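Local coordinates for NADP-dependent 2-hydroxyacid dehydrogenase (Rhizobium etli, PDB 4XCV), which probably interconverts 2-hydroxy acids and 2-oxo acids with NADP(H) as the hydride carrier, as a member of the D-isomer-specific 2-hydroxyacid dehydrogenase family, at residues D154-L159 and K174-V179; R93-S98 and L148-Q153; A139-G144 and D222-Q227; L67-S72 and E308-V313. All coordinates share one frame; numbering follows the deposited sequence. Where two conformers were deposited one is given.

Interaction 1 of 4, residues D154-L159 and K174-V179. With NDP (NADPH dihydro-nicotinamide-adenine-dinucleotide phosphate), chain B.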
# COMPACT_ATOMS: atom_id res chain seq x y z
N ASP A 154 10.56 -8.99 -6.22
CA ASP A 154 9.32 -8.34 -6.56
C ASP A 154 8.95 -7.24 -5.60
O ASP A 154 8.49 -6.17 -6.00
CB ASP A 154 8.20 -9.38 -6.68
CG ASP A 154 7.02 -8.85 -7.45
OD1 ASP A 154 7.18 -8.64 -8.69
OD2 ASP A 154 5.92 -8.63 -6.94
N ALA A 155 9.15 -7.48 -4.30
CA ALA A 155 8.88 -6.46 -3.29
C ALA A 155 9.73 -5.26 -3.50
O ALA A 155 9.26 -4.11 -3.40
CB ALA A 155 9.06 -7.07 -1.90
N VAL A 156 11.03 -5.46 -3.73
CA VAL A 156 11.93 -4.32 -3.99
C VAL A 156 11.40 -3.46 -5.12
O VAL A 156 11.38 -2.23 -4.99
CB VAL A 156 13.35 -4.82 -4.29
CG1 VAL A 156 14.22 -3.73 -4.98
CG2 VAL A 156 14.04 -5.36 -3.05
N ALA A 157 11.04 -4.07 -6.24
CA ALA A 157 10.61 -3.33 -7.41
C ALA A 157 9.41 -2.45 -7.08
O ALA A 157 9.34 -1.26 -7.49
CB ALA A 157 10.32 -4.25 -8.57
N LYS A 158 8.45 -3.01 -6.35
CA LYS A 158 7.20 -2.30 -6.08
C LYS A 158 7.35 -1.24 -5.00
O LYS A 158 6.79 -0.13 -5.13
CB LYS A 158 6.09 -3.28 -5.81
CG LYS A 158 5.73 -3.99 -7.13
CD LYS A 158 4.95 -5.22 -6.91
CE LYS A 158 4.49 -5.76 -8.23
NZ LYS A 158 3.88 -7.08 -8.04
N LEU A 159 8.18 -1.54 -4.00
CA LEU A 159 8.51 -0.51 -3.01
C LEU A 159 9.19 0.70 -3.65
O LEU A 159 8.94 1.82 -3.26
CB LEU A 159 9.41 -1.11 -1.92
CG LEU A 159 8.72 -2.08 -0.96
CD1 LEU A 159 9.77 -2.88 -0.22
CD2 LEU A 159 7.84 -1.34 0.03
N LYS A 174 23.32 -9.39 -4.97
CA LYS A 174 22.63 -9.24 -6.27
C LYS A 174 23.02 -7.96 -6.96
O LYS A 174 23.53 -6.98 -6.34
CB LYS A 174 21.14 -9.20 -6.06
CG LYS A 174 20.63 -10.41 -5.41
CD LYS A 174 20.74 -11.63 -6.30
CE LYS A 174 20.41 -12.88 -5.51
NZ LYS A 174 21.67 -13.44 -4.91
N THR A 175 22.81 -7.88 -8.25
CA THR A 175 22.89 -6.61 -8.90
C THR A 175 21.45 -6.21 -9.28
O THR A 175 20.77 -6.92 -10.02
CB THR A 175 23.84 -6.66 -10.12
OG1 THR A 175 25.15 -7.05 -9.68
CG2 THR A 175 23.94 -5.33 -10.78
N ILE A 176 20.99 -5.09 -8.74
CA ILE A 176 19.62 -4.58 -9.00
C ILE A 176 19.79 -3.09 -9.25
O ILE A 176 20.22 -2.36 -8.37
CB ILE A 176 18.66 -4.80 -7.78
CG1 ILE A 176 18.52 -6.29 -7.43
CG2 ILE A 176 17.30 -4.15 -8.08
CD1 ILE A 176 17.71 -6.58 -6.19
N GLU A 177 19.41 -2.60 -10.45
CA GLU A 177 19.57 -1.16 -10.72
C GLU A 177 18.82 -0.27 -9.78
O GLU A 177 17.66 -0.49 -9.49
CB GLU A 177 19.15 -0.86 -12.17
CG GLU A 177 19.49 0.57 -12.63
CD GLU A 177 20.92 0.73 -13.15
OE1 GLU A 177 21.85 0.03 -12.67
OE2 GLU A 177 21.12 1.57 -14.06
N GLY A 178 19.49 0.77 -9.26
CA GLY A 178 18.86 1.70 -8.33
C GLY A 178 18.73 1.29 -6.89
O GLY A 178 18.10 2.00 -6.10
N VAL A 179 19.27 0.11 -6.56
CA VAL A 179 19.13 -0.46 -5.26
C VAL A 179 20.49 -0.91 -4.80
O VAL A 179 21.11 -1.76 -5.42
CB VAL A 179 18.16 -1.66 -5.31
CG1 VAL A 179 18.05 -2.34 -3.98
CG2 VAL A 179 16.78 -1.21 -5.79
PA NDP B . 14.18 -17.81 -2.72
O1A NDP B . 13.84 -17.42 -4.12
O2A NDP B . 14.84 -19.14 -2.43
O5B NDP B . 15.08 -16.63 -2.13
C5B NDP B . 15.69 -16.79 -0.84
C4B NDP B . 16.53 -15.57 -0.59
O4B NDP B . 17.04 -15.66 0.74
C3B NDP B . 17.71 -15.49 -1.53
O3B NDP B . 17.97 -14.11 -1.88
C2B NDP B . 18.81 -16.04 -0.66
O2B NDP B . 20.15 -15.57 -0.98
C1B NDP B . 18.42 -15.48 0.71
N9A NDP B . 19.05 -16.19 1.83
C8A NDP B . 18.89 -17.50 2.11
N7A NDP B . 19.71 -17.83 3.15
C5A NDP B . 20.40 -16.70 3.47
C6A NDP B . 21.42 -16.42 4.38
N6A NDP B . 21.86 -17.35 5.24
N1A NDP B . 21.92 -15.18 4.41
C2A NDP B . 21.46 -14.23 3.57
N3A NDP B . 20.49 -14.42 2.66
C4A NDP B . 19.99 -15.68 2.65
O3 NDP B . 12.86 -17.74 -1.79
PN NDP B . 11.50 -16.91 -2.01
O1N NDP B . 11.89 -15.49 -2.22
O2N NDP B . 10.68 -17.52 -3.04
O5D NDP B . 10.79 -17.15 -0.62
C5D NDP B . 11.44 -16.80 0.61
C4D NDP B . 10.70 -17.53 1.73
O4D NDP B . 9.41 -16.95 1.93
C3D NDP B . 10.40 -18.98 1.48
O3D NDP B . 11.52 -19.81 1.80
C2D NDP B . 9.19 -19.26 2.37
O2D NDP B . 9.64 -19.81 3.63
C1D NDP B . 8.61 -17.90 2.64
N1N NDP B . 7.23 -17.70 2.20
C2N NDP B . 6.29 -17.22 3.07
C3N NDP B . 4.99 -17.11 2.71
C7N NDP B . 3.98 -16.58 3.59
O7N NDP B . 2.79 -16.86 3.33
N7N NDP B . 4.25 -15.79 4.62
C4N NDP B . 4.57 -17.45 1.34
C5N NDP B . 5.66 -17.91 0.50
C6N NDP B . 6.90 -18.06 0.89
P2B NDP B . 20.76 -15.86 -2.46
O1X NDP B . 22.20 -15.49 -2.35
O2X NDP B . 20.53 -17.34 -2.72
O3X NDP B . 19.98 -15.05 -3.41
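No ring or other flat group lies between V156 and V179, whose methyls meet tip to tip. The flat group on the helix, away from the contact, is the carboxylate of D154, one helical turn before K158. Its OD2 receives K158 NZ on its syn lone pair, in a salt bridge of 2.8 Å, and S104 OG of helix 100-116 is bonded to the same oxygen. Across the contact itself everything is apolar. V156 holds CG1 anti to its backbone N (chi1 163°), which sends this methyl to V179 CG2 at 3.7 Å, while CG2 of I176 stands farther from V156 CG1, at 4.4 Å. Such compact branched residues suit a helix face pressed on a loop. The layout is that of a Rossmann fold: helix 150-162 follows the glycine-rich turn, and 174-179 leads from strand 165-169 toward the edge strand 180-182. A type II turn, I176 to V179, reverses the loop; G178 takes its positive phi (80°) readily, and V179 N bonds back to I176 O at 3.2 Å. At the other end K174, bent at chi2 and chi4, brings NZ to O3X of the NADPH 2'-phosphate at 2.8 Å and more weakly to O1X. A basic residue here is consistent with a preference for NADP(H), and T172 O, also bonded to NZ, helps to fix the ammonium beside the phosphate.

Interaction 2 of 4, residues R93-S98 and L148-Q153. With NDP (NADPH dihydro-nicotinamide-adenine-dinucleotide phosphate), chain B.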
# COMPACT_ATOMS: atom_id res chain seq x y z
N ARG A 93 10.78 -26.89 -5.16
CA ARG A 93 9.90 -26.16 -4.26
C ARG A 93 8.72 -25.58 -4.97
O ARG A 93 8.70 -25.43 -6.18
CB ARG A 93 10.67 -25.13 -3.45
CG ARG A 93 11.08 -23.98 -4.27
CD ARG A 93 12.02 -23.12 -3.42
NE ARG A 93 12.12 -21.83 -3.97
CZ ARG A 93 11.41 -20.78 -3.55
NH1 ARG A 93 10.54 -20.83 -2.53
NH2 ARG A 93 11.58 -19.67 -4.18
N PHE A 94 7.66 -25.36 -4.22
CA PHE A 94 6.45 -24.87 -4.74
C PHE A 94 6.58 -23.39 -4.85
O PHE A 94 6.62 -22.71 -3.82
CB PHE A 94 5.28 -25.27 -3.86
CG PHE A 94 3.98 -24.69 -4.28
CD1 PHE A 94 3.67 -24.37 -5.62
CD2 PHE A 94 2.99 -24.49 -3.33
CE1 PHE A 94 2.50 -23.81 -5.97
CE2 PHE A 94 1.76 -24.00 -3.71
CZ PHE A 94 1.52 -23.65 -5.03
N VAL A 95 6.74 -22.89 -6.06
CA VAL A 95 6.74 -21.50 -6.36
C VAL A 95 5.49 -21.23 -7.15
O VAL A 95 5.35 -21.57 -8.35
CB VAL A 95 8.02 -21.02 -7.10
CG1 VAL A 95 7.90 -19.57 -7.50
CG2 VAL A 95 9.22 -21.19 -6.19
N ASP A 96 4.52 -20.74 -6.38
CA ASP A 96 3.26 -20.36 -6.97
C ASP A 96 3.53 -19.02 -7.66
O ASP A 96 3.56 -17.92 -7.04
CB ASP A 96 2.21 -20.29 -5.90
CG ASP A 96 0.83 -19.96 -6.43
OD1 ASP A 96 0.73 -19.57 -7.61
OD2 ASP A 96 -0.13 -20.05 -5.63
N ARG A 97 3.74 -19.11 -8.95
CA ARG A 97 4.01 -17.93 -9.80
C ARG A 97 2.99 -16.84 -9.64
O ARG A 97 3.33 -15.64 -9.76
CB ARG A 97 4.13 -18.38 -11.28
N SER A 98 1.74 -17.17 -9.27
CA SER A 98 0.71 -16.09 -8.91
C SER A 98 0.66 -15.50 -7.50
O SER A 98 0.02 -14.52 -7.30
CB SER A 98 -0.73 -16.64 -9.19
OG SER A 98 -0.79 -17.44 -10.38
N LEU A 148 16.49 -11.73 -1.43
CA LEU A 148 16.32 -11.14 -2.74
C LEU A 148 16.07 -12.24 -3.74
O LEU A 148 16.69 -12.29 -4.82
CB LEU A 148 17.54 -10.30 -3.11
CG LEU A 148 17.76 -9.09 -2.23
CD1 LEU A 148 19.02 -8.40 -2.66
CD2 LEU A 148 16.56 -8.13 -2.20
N GLY A 149 15.16 -13.15 -3.39
CA GLY A 149 14.79 -14.26 -4.28
C GLY A 149 13.53 -13.89 -5.04
O GLY A 149 13.33 -12.71 -5.40
N ILE A 150 12.69 -14.86 -5.32
CA ILE A 150 11.48 -14.61 -6.07
C ILE A 150 10.64 -13.53 -5.38
O ILE A 150 10.20 -12.55 -6.00
CB ILE A 150 10.68 -15.89 -6.21
CG1 ILE A 150 11.47 -16.95 -7.02
CG2 ILE A 150 9.32 -15.61 -6.78
CD1 ILE A 150 11.65 -16.68 -8.47
N LEU A 151 10.46 -13.66 -4.05
CA LEU A 151 9.62 -12.72 -3.34
C LEU A 151 10.33 -11.39 -3.11
O LEU A 151 9.77 -10.34 -3.39
CB LEU A 151 9.14 -13.33 -2.02
CG LEU A 151 8.32 -14.57 -2.16
CD1 LEU A 151 7.90 -15.08 -0.78
CD2 LEU A 151 7.11 -14.41 -3.08
N GLY A 152 11.58 -11.41 -2.67
CA GLY A 152 12.23 -10.16 -2.36
C GLY A 152 12.45 -9.29 -3.56
O GLY A 152 12.34 -8.07 -3.45
N GLN A 153 12.76 -9.86 -4.71
CA GLN A 153 12.98 -8.99 -5.86
C GLN A 153 11.71 -8.33 -6.36
O GLN A 153 11.76 -7.22 -6.88
CB GLN A 153 13.70 -9.73 -6.97
CG GLN A 153 15.13 -10.07 -6.60
CD GLN A 153 15.83 -10.82 -7.71
OE1 GLN A 153 16.42 -11.91 -7.50
NE2 GLN A 153 15.81 -10.25 -8.88
PA NDP B . 14.18 -17.81 -2.72
O1A NDP B . 13.84 -17.42 -4.12
O2A NDP B . 14.84 -19.14 -2.43
O5B NDP B . 15.08 -16.63 -2.13
C5B NDP B . 15.69 -16.79 -0.84
C4B NDP B . 16.53 -15.57 -0.59
O4B NDP B . 17.04 -15.66 0.74
C3B NDP B . 17.71 -15.49 -1.53
O3B NDP B . 17.97 -14.11 -1.88
C2B NDP B . 18.81 -16.04 -0.66
O2B NDP B . 20.15 -15.57 -0.98
C1B NDP B . 18.42 -15.48 0.71
N9A NDP B . 19.05 -16.19 1.83
C8A NDP B . 18.89 -17.50 2.11
N7A NDP B . 19.71 -17.83 3.15
C5A NDP B . 20.40 -16.70 3.47
C6A NDP B . 21.42 -16.42 4.38
N6A NDP B . 21.86 -17.35 5.24
N1A NDP B . 21.92 -15.18 4.41
C2A NDP B . 21.46 -14.23 3.57
N3A NDP B . 20.49 -14.42 2.66
C4A NDP B . 19.99 -15.68 2.65
O3 NDP B . 12.86 -17.74 -1.79
PN NDP B . 11.50 -16.91 -2.01
O1N NDP B . 11.89 -15.49 -2.22
O2N NDP B . 10.68 -17.52 -3.04
O5D NDP B . 10.79 -17.15 -0.62
C5D NDP B . 11.44 -16.80 0.61
C4D NDP B . 10.70 -17.53 1.73
O4D NDP B . 9.41 -16.95 1.93
C3D NDP B . 10.40 -18.98 1.48
O3D NDP B . 11.52 -19.81 1.80
C2D NDP B . 9.19 -19.26 2.37
O2D NDP B . 9.64 -19.81 3.63
C1D NDP B . 8.61 -17.90 2.64
N1N NDP B . 7.23 -17.70 2.20
C2N NDP B . 6.29 -17.22 3.07
C3N NDP B . 4.99 -17.11 2.71
C7N NDP B . 3.98 -16.58 3.59
O7N NDP B . 2.79 -16.86 3.33
N7N NDP B . 4.25 -15.79 4.62
C4N NDP B . 4.57 -17.45 1.34
C5N NDP B . 5.66 -17.91 0.50
C6N NDP B . 6.90 -18.06 0.89
P2B NDP B . 20.76 -15.86 -2.46
O1X NDP B . 22.20 -15.49 -2.35
O2X NDP B . 20.53 -17.34 -2.72
O3X NDP B . 19.98 -15.05 -3.41
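V95 and I150 mark the closest backbone approach, their CA atoms 8.4 Å apart: an irregular segment leading into helix 100-116 runs past the start of helix 150-162. The second segment fits the GxGxxG turn of a Rossmann fold, with G149 at the N-cap and the first amides of the helix turned to the NADPH pyrophosphate. I150 N donates to O1A at 3.1 Å and L151 N to O1N at 3.0 Å, both nearly straight (162° and 165°), so each phosphate is held by one amide at a helix start whose dipole would probably welcome negative charge. L148 N donates to O3B of the adenosine ribose.

Between the segments, the side chains touch lightly. V95 CG1 rests on I150 CG2 at 4.3 Å, a light apolar touch between two branched residues. R93, modelled in two conformers, is described in one of them: its chain is extended from CG to NE, and NH2 gives a bond of 2.6 Å to O2N, which lies in the guanidinium plane at its edge, with NH1 adding a weak one. V95 CG2 sits over the centre of one guanidinium face, 3.4 Å above it, and O2A lies over the opposite face, toward the rim. I150 CG1 comes to the edge, 3.9 Å from R93 NH2. A long cationic side chain suits this place, since it spans from one domain to a phosphate held by the other; A75 O, bonded to NH1, steadies it. Having no side chain, G149 lets O5B approach to 3.2 Å from its CA.

Interaction 3 of 4, residues A139-G144 and D222-Q227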
# COMPACT_ATOMS: atom_id res chain seq x y z
N ALA A 139 10.34 8.50 0.17
CA ALA A 139 11.76 8.67 -0.22
C ALA A 139 12.70 8.96 0.94
O ALA A 139 13.91 8.75 0.84
CB ALA A 139 11.89 9.73 -1.29
N GLU A 140 12.16 9.42 2.05
CA GLU A 140 12.97 9.71 3.23
C GLU A 140 13.25 8.48 4.08
O GLU A 140 13.99 8.56 5.04
CB GLU A 140 12.31 10.80 4.09
CG GLU A 140 12.28 12.17 3.42
CD GLU A 140 13.65 12.66 3.03
OE1 GLU A 140 14.58 12.51 3.85
OE2 GLU A 140 13.83 13.16 1.89
N VAL A 141 12.64 7.34 3.75
CA VAL A 141 12.68 6.14 4.56
C VAL A 141 13.34 5.03 3.76
O VAL A 141 13.02 4.81 2.57
CB VAL A 141 11.25 5.75 4.97
CG1 VAL A 141 11.25 4.39 5.66
CG2 VAL A 141 10.67 6.83 5.85
N THR A 142 14.27 4.33 4.38
CA THR A 142 14.92 3.19 3.71
C THR A 142 14.33 1.88 4.19
O THR A 142 14.33 1.54 5.39
CB THR A 142 16.41 3.16 3.98
OG1 THR A 142 16.99 4.35 3.43
CG2 THR A 142 17.12 1.94 3.38
N VAL A 143 13.78 1.15 3.23
CA VAL A 143 13.36 -0.23 3.45
C VAL A 143 14.50 -1.17 3.06
O VAL A 143 15.04 -1.10 1.94
CB VAL A 143 12.10 -0.59 2.63
CG1 VAL A 143 11.66 -1.99 2.99
CG2 VAL A 143 10.97 0.41 2.89
N GLY A 144 14.93 -1.99 4.03
CA GLY A 144 15.96 -2.99 3.83
C GLY A 144 15.33 -4.35 3.69
O GLY A 144 14.76 -4.87 4.65
N ASP A 222 18.25 6.88 14.02
CA ASP A 222 18.05 8.31 13.85
C ASP A 222 17.39 8.62 12.52
O ASP A 222 17.64 9.66 11.92
CB ASP A 222 19.37 9.07 14.03
CG ASP A 222 20.42 8.72 12.96
OD1 ASP A 222 20.22 7.78 12.16
OD2 ASP A 222 21.47 9.41 12.94
N GLY A 223 16.52 7.69 12.09
CA GLY A 223 15.82 7.81 10.82
C GLY A 223 14.50 8.56 10.86
O GLY A 223 14.02 9.01 11.91
N ALA A 224 13.88 8.67 9.69
CA ALA A 224 12.71 9.53 9.51
C ALA A 224 11.45 9.02 10.19
O ALA A 224 10.56 9.84 10.45
CB ALA A 224 12.46 9.77 8.01
N LEU A 225 11.40 7.74 10.53
CA LEU A 225 10.31 7.18 11.36
C LEU A 225 10.50 7.30 12.83
O LEU A 225 9.61 6.87 13.62
CB LEU A 225 10.14 5.66 11.13
CG LEU A 225 9.88 5.27 9.72
CD1 LEU A 225 9.91 3.76 9.59
CD2 LEU A 225 8.57 5.86 9.23
N GLY A 226 11.68 7.77 13.26
CA GLY A 226 11.94 7.88 14.68
C GLY A 226 12.58 6.61 15.22
O GLY A 226 13.74 6.63 15.67
N GLN A 227 11.80 5.53 15.21
CA GLN A 227 12.25 4.22 15.66
C GLN A 227 12.02 3.24 14.51
O GLN A 227 11.03 3.36 13.78
CB GLN A 227 11.48 3.76 16.88
CG GLN A 227 11.70 4.66 18.11
CD GLN A 227 10.57 4.58 19.14
OE1 GLN A 227 9.39 4.60 18.80
NE2 GLN A 227 10.94 4.56 20.42
O HOH W 1 15.17 7.70 7.38
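V141 and A224 stand at the rim of the parallel Rossmann sheet, where the chain enters strand 142-146 and where a turn leads into strand 229-232; strand 196-199 lies between these two. This is the end of the sheet at which strands begin, away from the side where the cofactor is bound.

Apolar contacts do most of the joining. V141 CG2 lies 4.1 Å from A224 CB and equally far from L225 CD2, and the V141 and L225 side chains cross at about a right angle. With CG anti to its carbonyl carbon (chi1 -57°), L225 swings its end back toward V141, although its CB does not aim there; both also touch I196, so they pack over the start of the strand between them. The small A224 fits where the backbone itself is close, its CB 3.6 Å from E140 O.

Backbone bonds shape the partner loop. G223 to G226 forms a type I turn, closed by G226 N to G223 O at 3.0 Å, and at G226 the backbone angles (91°, -67°) would press a CB against L225 O, which calls for glycine.

The polar link between the segments is one water, which donates to E140 O at 2.8 Å and accepts from A224 N at 2.8 Å.

Interaction 4 of 4, residues L67-S72 and E308-V313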
# COMPACT_ATOMS: atom_id res chain seq x y z
N LEU A 67 11.84 -43.28 -6.95
CA LEU A 67 11.46 -41.89 -7.24
C LEU A 67 12.54 -41.19 -8.06
O LEU A 67 13.74 -41.35 -7.83
CB LEU A 67 11.22 -41.07 -5.95
CG LEU A 67 10.06 -41.53 -5.09
CD1 LEU A 67 10.09 -40.77 -3.76
CD2 LEU A 67 8.73 -41.36 -5.82
N LYS A 68 12.07 -40.38 -9.02
CA LYS A 68 12.90 -39.49 -9.84
C LYS A 68 12.91 -38.04 -9.35
O LYS A 68 13.91 -37.36 -9.54
CB LYS A 68 12.43 -39.55 -11.29
CG LYS A 68 12.48 -40.96 -11.87
CD LYS A 68 12.13 -40.91 -13.34
CE LYS A 68 12.39 -42.21 -14.07
NZ LYS A 68 11.24 -43.12 -13.89
N VAL A 69 11.78 -37.55 -8.81
CA VAL A 69 11.66 -36.16 -8.41
C VAL A 69 10.78 -36.12 -7.18
O VAL A 69 9.74 -36.79 -7.13
CB VAL A 69 11.05 -35.24 -9.50
CG1 VAL A 69 11.17 -33.78 -9.04
CG2 VAL A 69 11.71 -35.46 -10.86
N ILE A 70 11.17 -35.29 -6.22
CA ILE A 70 10.33 -34.91 -5.10
C ILE A 70 9.83 -33.47 -5.27
O ILE A 70 10.65 -32.56 -5.54
CB ILE A 70 11.08 -35.04 -3.75
CG1 ILE A 70 11.35 -36.52 -3.46
CG2 ILE A 70 10.35 -34.37 -2.61
CD1 ILE A 70 12.45 -36.72 -2.46
N PHE A 71 8.53 -33.27 -5.08
CA PHE A 71 7.92 -31.97 -5.09
C PHE A 71 7.49 -31.61 -3.71
O PHE A 71 6.74 -32.33 -3.06
CB PHE A 71 6.73 -31.93 -6.05
CG PHE A 71 7.10 -32.15 -7.48
CD1 PHE A 71 7.50 -31.07 -8.25
CD2 PHE A 71 7.11 -33.41 -8.05
CE1 PHE A 71 7.86 -31.24 -9.57
CE2 PHE A 71 7.46 -33.59 -9.39
CZ PHE A 71 7.83 -32.49 -10.15
N SER A 72 8.00 -30.48 -3.20
CA SER A 72 7.49 -29.94 -1.95
C SER A 72 6.06 -29.47 -2.11
O SER A 72 5.69 -28.86 -3.10
CB SER A 72 8.38 -28.77 -1.50
OG SER A 72 7.89 -28.33 -0.24
N GLU A 308 13.39 -31.28 -20.55
CA GLU A 308 13.82 -29.97 -20.11
C GLU A 308 14.16 -29.93 -18.64
O GLU A 308 13.71 -30.78 -17.87
CB GLU A 308 12.69 -28.98 -20.41
CG GLU A 308 12.47 -28.86 -21.91
CD GLU A 308 11.37 -27.87 -22.27
OE1 GLU A 308 10.46 -27.67 -21.43
OE2 GLU A 308 11.50 -27.21 -23.34
N PRO A 309 14.90 -28.91 -18.20
CA PRO A 309 15.26 -28.80 -16.80
C PRO A 309 14.09 -28.52 -15.91
O PRO A 309 13.24 -27.69 -16.23
CB PRO A 309 16.21 -27.57 -16.74
CG PRO A 309 16.50 -27.24 -18.13
CD PRO A 309 15.52 -27.87 -19.05
N LEU A 310 14.07 -29.16 -14.75
CA LEU A 310 13.17 -28.76 -13.69
C LEU A 310 13.52 -27.37 -13.22
O LEU A 310 14.71 -26.98 -13.22
CB LEU A 310 13.28 -29.69 -12.53
CG LEU A 310 12.78 -31.12 -12.73
CD1 LEU A 310 13.39 -32.05 -11.68
CD2 LEU A 310 11.25 -31.25 -12.74
N GLN A 311 12.51 -26.62 -12.85
CA GLN A 311 12.70 -25.29 -12.28
C GLN A 311 12.53 -25.34 -10.75
O GLN A 311 11.90 -26.23 -10.21
CB GLN A 311 11.69 -24.33 -12.91
CG GLN A 311 11.90 -24.17 -14.40
CD GLN A 311 10.80 -23.45 -15.11
OE1 GLN A 311 9.62 -23.62 -14.82
NE2 GLN A 311 11.20 -22.65 -16.10
N PHE A 312 13.05 -24.34 -10.06
CA PHE A 312 12.84 -24.18 -8.62
C PHE A 312 13.42 -25.34 -7.82
O PHE A 312 12.88 -25.72 -6.77
CB PHE A 312 11.35 -23.96 -8.28
CG PHE A 312 10.66 -23.00 -9.19
CD1 PHE A 312 11.06 -21.66 -9.24
CD2 PHE A 312 9.68 -23.43 -10.04
CE1 PHE A 312 10.42 -20.79 -10.11
CE2 PHE A 312 9.04 -22.56 -10.89
CZ PHE A 312 9.43 -21.26 -10.95
N VAL A 313 14.52 -25.90 -8.30
CA VAL A 313 15.20 -26.98 -7.62
C VAL A 313 16.00 -26.41 -6.48
O VAL A 313 16.71 -25.40 -6.65
CB VAL A 313 16.10 -27.78 -8.56
CG1 VAL A 313 16.85 -28.88 -7.83
CG2 VAL A 313 15.30 -28.35 -9.74
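L310 reaches across to V69, and the two side chains meet tip to tip. From CA, the L310 CB points toward strand 69-72; chi1 -68° turns CG away from the carbonyl carbon, and the branch beyond it carries both methyls to the strand. CD1 makes the closer contact: it lies 3.9 Å from V69 CG1 and also 3.9 Å from V69 CG2, nestling in the fork of the valine. CD2 turns to F71 and approaches its CZ obliquely at 4.5 Å, a looser touch. A leucine suits the place because its forked end can serve two neighbours at once, while the short branched V69 fits a strand and offers both methyls.

V69 CG1 stands over one face of the F71 ring, 3.7 Å above its plane and offset toward the rim, so valine and phenylalanine, two residues apart on the same strand, form one apolar patch. V92 of the adjoining strand touches V69, F71 and L310, and F304 of helix 292-305 also packs on L310. Polar groups anchor the loop beside this patch: Q300 OE1 takes Q311 N, and R303 NH2 meets P309 O.

Strand 69-72 runs between strands 50-54 and 91-92 of a parallel five-stranded sheet, and the late loop closing over it shows the C-terminal chain returning to the first domain, as in the flavodoxin-like, probably substrate-binding domain of D-2-hydroxyacid dehydrogenases.

How the interactions relate
Interaction 4 closes the longest loop, and the other three are nested in it. Interactions 1 and 2 share helix 150-162, have centres 14 Å apart and both touch NADPH, L148 packing on K174, V156 and I176. Interaction 3 lies on strand 142-146, just before that helix, its centre 17 Å from that of interaction 1, with V143 against L159; its loop encloses interaction 1 and crosses interaction 2. Interaction 4 is in the other sheet, 41 Å from interaction 3 between centres and on the opposite side of the chain's centre, but 16 Å from interaction 2, where R93 N probably bonds to F312 O. Interaction 2 thus spans the cofactor cleft between the two domains.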